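Local coordinates for protein GH127 beta-L-arabinofuranoside (PDB 4QK0) that probably hydrolyses beta-L-arabinofuranosides, as a family GH127 glycoside hydrolase from Geobacillus stearothermophilus, at residues Asp434-His439 against Ile446-Asp451. Sequence-based numbering, arbitrary orientation.
Sequences DALFVH and IQTEID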
ATOM      1  N   ASP A 434     -34.094 -15.285  32.695  1.00 56.14           N
ATOM      2  CA  ASP A 434     -34.608 -13.925  32.765  1.00 58.79           C
ATOM      3  C   ASP A 434     -35.528 -13.449  31.613  1.00 61.80           C
ATOM      4  O   ASP A 434     -36.341 -12.563  31.855  1.00 62.88           O
ATOM      5  CB  ASP A 434     -33.446 -12.921  32.809  1.00 57.97           C
ATOM      6  CG  ASP A 434     -32.628 -12.973  34.123  1.00 61.96           C
ATOM      7  OD1 ASP A 434     -32.905 -13.833  35.013  1.00 49.08           O
ATOM      8  OD2 ASP A 434     -31.719 -12.104  34.245  1.00 53.83           O
ATOM      9  N   ALA A 435     -35.394 -13.993  30.392  1.00 55.01           N
ATOM     10  CA  ALA A 435     -36.039 -13.409  29.212  1.00 44.01           C
ATOM     11  C   ALA A 435     -35.848 -14.212  27.930  1.00 40.95           C
ATOM     12  O   ALA A 435     -34.911 -15.006  27.811  1.00 49.86           O
ATOM     13  CB  ALA A 435     -35.493 -12.008  29.005  1.00 43.62           C
ATOM     14  N   LEU A 436     -36.744 -14.033  26.969  1.00 36.44           N
ATOM     15  CA  LEU A 436     -36.471 -14.440  25.581  1.00 36.65           C
ATOM     16  C   LEU A 436     -36.032 -13.175  24.783  1.00 34.97           C
ATOM     17  O   LEU A 436     -36.767 -12.174  24.722  1.00 32.10           O
ATOM     18  CB  LEU A 436     -37.688 -15.094  24.963  1.00 36.89           C
ATOM     19  CG  LEU A 436     -37.566 -15.897  23.654  1.00 38.59           C
ATOM     20  CD1 LEU A 436     -37.997 -15.086  22.481  1.00 39.72           C
ATOM     21  CD2 LEU A 436     -36.195 -16.481  23.393  1.00 38.79           C
ATOM     22  N   PHE A 437     -34.797 -13.204  24.280  1.00 30.14           N
ATOM     23  CA  PHE A 437     -34.176 -12.067  23.536  1.00 30.05           C
ATOM     24  C   PHE A 437     -34.272 -12.295  22.037  1.00 30.43           C
ATOM     25  O   PHE A 437     -34.024 -13.407  21.586  1.00 27.53           O
ATOM     26  CB  PHE A 437     -32.708 -11.873  23.907  1.00 29.59           C
ATOM     27  CG  PHE A 437     -32.505 -11.394  25.309  1.00 30.38           C
ATOM     28  CD1 PHE A 437     -32.625 -10.073  25.608  1.00 31.48           C
ATOM     29  CD2 PHE A 437     -32.277 -12.292  26.327  1.00 33.88           C
ATOM     30  CE1 PHE A 437     -32.483  -9.634  26.899  1.00 36.02           C
ATOM     31  CE2 PHE A 437     -32.111 -11.875  27.634  1.00 35.25           C
ATOM     32  CZ  PHE A 437     -32.230 -10.536  27.926  1.00 38.82           C
ATOM     33  N   VAL A 438     -34.717 -11.264  21.309  1.00 28.82           N
ATOM     34  CA  VAL A 438     -34.686 -11.238  19.847  1.00 29.52           C
ATOM     35  C   VAL A 438     -33.500 -10.349  19.418  1.00 28.36           C
ATOM     36  O   VAL A 438     -33.507  -9.133  19.656  1.00 25.83           O
ATOM     37  CB  VAL A 438     -35.993 -10.691  19.276  1.00 29.75           C
ATOM     38  CG1 VAL A 438     -36.022 -10.848  17.765  1.00 33.40           C
ATOM     39  CG2 VAL A 438     -37.159 -11.479  19.856  1.00 32.72           C
ATOM     40  N   HIS A 439     -32.468 -10.975  18.850  1.00 26.13           N
ATOM     41  CA  HIS A 439     -31.286 -10.242  18.383  1.00 24.72           C
ATOM     42  C   HIS A 439     -31.431  -9.765  16.936  1.00 26.27           C
ATOM     43  O   HIS A 439     -31.137  -8.609  16.632  1.00 26.34           O
ATOM     44  CB  HIS A 439     -30.058 -11.111  18.390  1.00 23.50           C
ATOM     45  CG  HIS A 439     -29.680 -11.607  19.725  1.00 24.72           C
ATOM     46  ND1 HIS A 439     -29.792 -10.838  20.862  1.00 26.75           N
ATOM     47  CD2 HIS A 439     -29.192 -12.803  20.113  1.00 24.93           C
ATOM     48  CE1 HIS A 439     -29.389 -11.545  21.894  1.00 27.28           C
ATOM     49  NE2 HIS A 439     -29.003 -12.735  21.463  1.00 28.23           N
ATOM     50  N   ILE A 446     -39.815 -19.755  16.553  1.00 35.35           N
ATOM     51  CA  ILE A 446     -39.099 -20.453  17.592  1.00 36.90           C
ATOM     52  C   ILE A 446     -40.087 -21.042  18.569  1.00 37.11           C
ATOM     53  O   ILE A 446     -41.099 -20.436  18.911  1.00 37.14           O
ATOM     54  CB  ILE A 446     -38.091 -19.569  18.321  1.00 36.16           C
ATOM     55  CG1 ILE A 446     -37.431 -20.359  19.441  1.00 36.38           C
ATOM     56  CG2 ILE A 446     -38.748 -18.295  18.844  1.00 38.12           C
ATOM     57  CD1 ILE A 446     -36.265 -19.660  20.079  1.00 38.28           C
ATOM     58  N   GLN A 447     -39.775 -22.261  18.959  1.00 42.26           N
ATOM     59  CA  GLN A 447     -40.537 -23.026  19.925  1.00 44.62           C
ATOM     60  C   GLN A 447     -39.604 -23.179  21.112  1.00 40.95           C
ATOM     61  O   GLN A 447     -38.576 -23.804  21.001  1.00 45.56           O
ATOM     62  CB  GLN A 447     -40.872 -24.402  19.321  1.00 48.40           C
ATOM     63  CG  GLN A 447     -41.473 -25.385  20.312  1.00 57.59           C
ATOM     64  CD  GLN A 447     -42.805 -24.896  20.825  1.00 61.12           C
ATOM     65  OE1 GLN A 447     -42.953 -24.626  22.019  1.00 71.52           O
ATOM     66  NE2 GLN A 447     -43.776 -24.730  19.911  1.00 60.88           N
ATOM     67  N   THR A 448     -39.941 -22.611  22.246  1.00 39.61           N
ATOM     68  CA  THR A 448     -38.987 -22.561  23.347  1.00 39.02           C
ATOM     69  C   THR A 448     -39.732 -22.772  24.659  1.00 46.44           C
ATOM     70  O   THR A 448     -40.941 -22.945  24.667  1.00 44.15           O
ATOM     71  CB  THR A 448     -38.216 -21.219  23.290  1.00 40.85           C
ATOM     72  OG1 THR A 448     -37.205 -21.135  24.312  1.00 44.90           O
ATOM     73  CG2 THR A 448     -39.140 -20.042  23.412  1.00 41.36           C
ATOM     74  N   GLU A 449     -39.006 -22.723  25.765  1.00 51.29           N
ATOM     75  CA  GLU A 449     -39.589 -22.890  27.088  1.00 55.81           C
ATOM     76  C   GLU A 449     -39.206 -21.717  27.960  1.00 53.94           C
ATOM     77  O   GLU A 449     -38.021 -21.364  28.083  1.00 56.48           O
ATOM     78  CB  GLU A 449     -39.093 -24.183  27.715  1.00 60.87           C
ATOM     79  CG  GLU A 449     -39.545 -25.417  26.952  1.00 61.58           C
ATOM     80  CD  GLU A 449     -40.508 -26.281  27.743  1.00 74.71           C
ATOM     81  OE1 GLU A 449     -40.319 -26.429  28.982  1.00 85.36           O
ATOM     82  OE2 GLU A 449     -41.455 -26.812  27.122  1.00 76.72           O
ATOM     83  N   ILE A 450     -40.217 -21.052  28.497  1.00 58.95           N
ATOM     84  CA  ILE A 450     -39.999 -19.898  29.363  1.00 61.40           C
ATOM     85  C   ILE A 450     -40.760 -20.234  30.659  1.00 69.30           C
ATOM     86  O   ILE A 450     -41.952 -20.621  30.618  1.00 61.72           O
ATOM     87  CB  ILE A 450     -40.449 -18.552  28.709  1.00 59.65           C
ATOM     88  CG1 ILE A 450     -40.099 -18.506  27.209  1.00 54.77           C
ATOM     89  CG2 ILE A 450     -39.774 -17.355  29.388  1.00 66.57           C
ATOM     90  CD1 ILE A 450     -40.628 -17.301  26.448  1.00 54.65           C
ATOM     91  N   ASP A 451     -40.049 -20.146  31.794  1.00 76.27           N
ATOM     92  CA  ASP A 451     -40.630 -20.434  33.116  1.00 80.37           C
ATOM     93  C   ASP A 451     -41.357 -21.803  33.064  1.00 77.39           C
ATOM     94  O   ASP A 451     -42.517 -21.944  33.478  1.00 69.21           O
ATOM     95  CB  ASP A 451     -41.558 -19.268  33.557  1.00 88.61           C
ATOM     96  CG  ASP A 451     -41.427 -18.925  35.043  1.00 98.87           C
ATOM     97  OD1 ASP A 451     -40.285 -18.863  35.535  1.00102.31           O
ATOM     98  OD2 ASP A 451     -42.458 -18.690  35.721  1.00115.59           O
TER
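Leu436 reaches from strand 436-438 into the row of side chains that Ile446, Thr448 and Ile450 present from strand 444-450. Its CB comes first, lying 4.0 Å from CD1 of Ile450, and this is the closest approach between the two segments. One atom further on, Leu436 CG is 4.4 Å from CD1 of Ile450 and equally 4.4 Å from CG2 of Thr448, so the branch point faces both methyls on one side. Beyond the fork, Leu436 CD2 lies 4.6 Å from both Ile446 CD1 and Thr448 CG2, while Leu436 CD1 points to Ile446 more loosely, 4.9 Å from Ile446 CG2. The leucine's first torsion (chi1 -166°) sets CG anti to the backbone N, which carries the branch along the row toward Thr448. Ile450 answers with an extended outer arm (chi2 174°) that carries CD1 forward to meet the leucine's CB.

Thr448 offers its methyl here, and its OG1 is hydrogen-bonded to Gln431 OE1, on the neighbouring strand 429-431. Ile457 of strand 453-461 also touches Leu436, and Phe481 touches Ile450.

The strands belong to different sheets. Leu436 makes backbone hydrogen bonds with Thr482 and Gly484 of strand 479-486, whereas 444-450 pairs with 15-18 and 453-461. Side chains of the two sheets meet here, as in a beta-sandwich core, within the GH127 middle domain, with five residues linking the two strands. No hydrogen bond crosses and just 155 Å² is buried, so this small nonpolar contact contributes shape fit and water exclusion rather than direction; alignment comes from the backbone hydrogen bonds within each sheet.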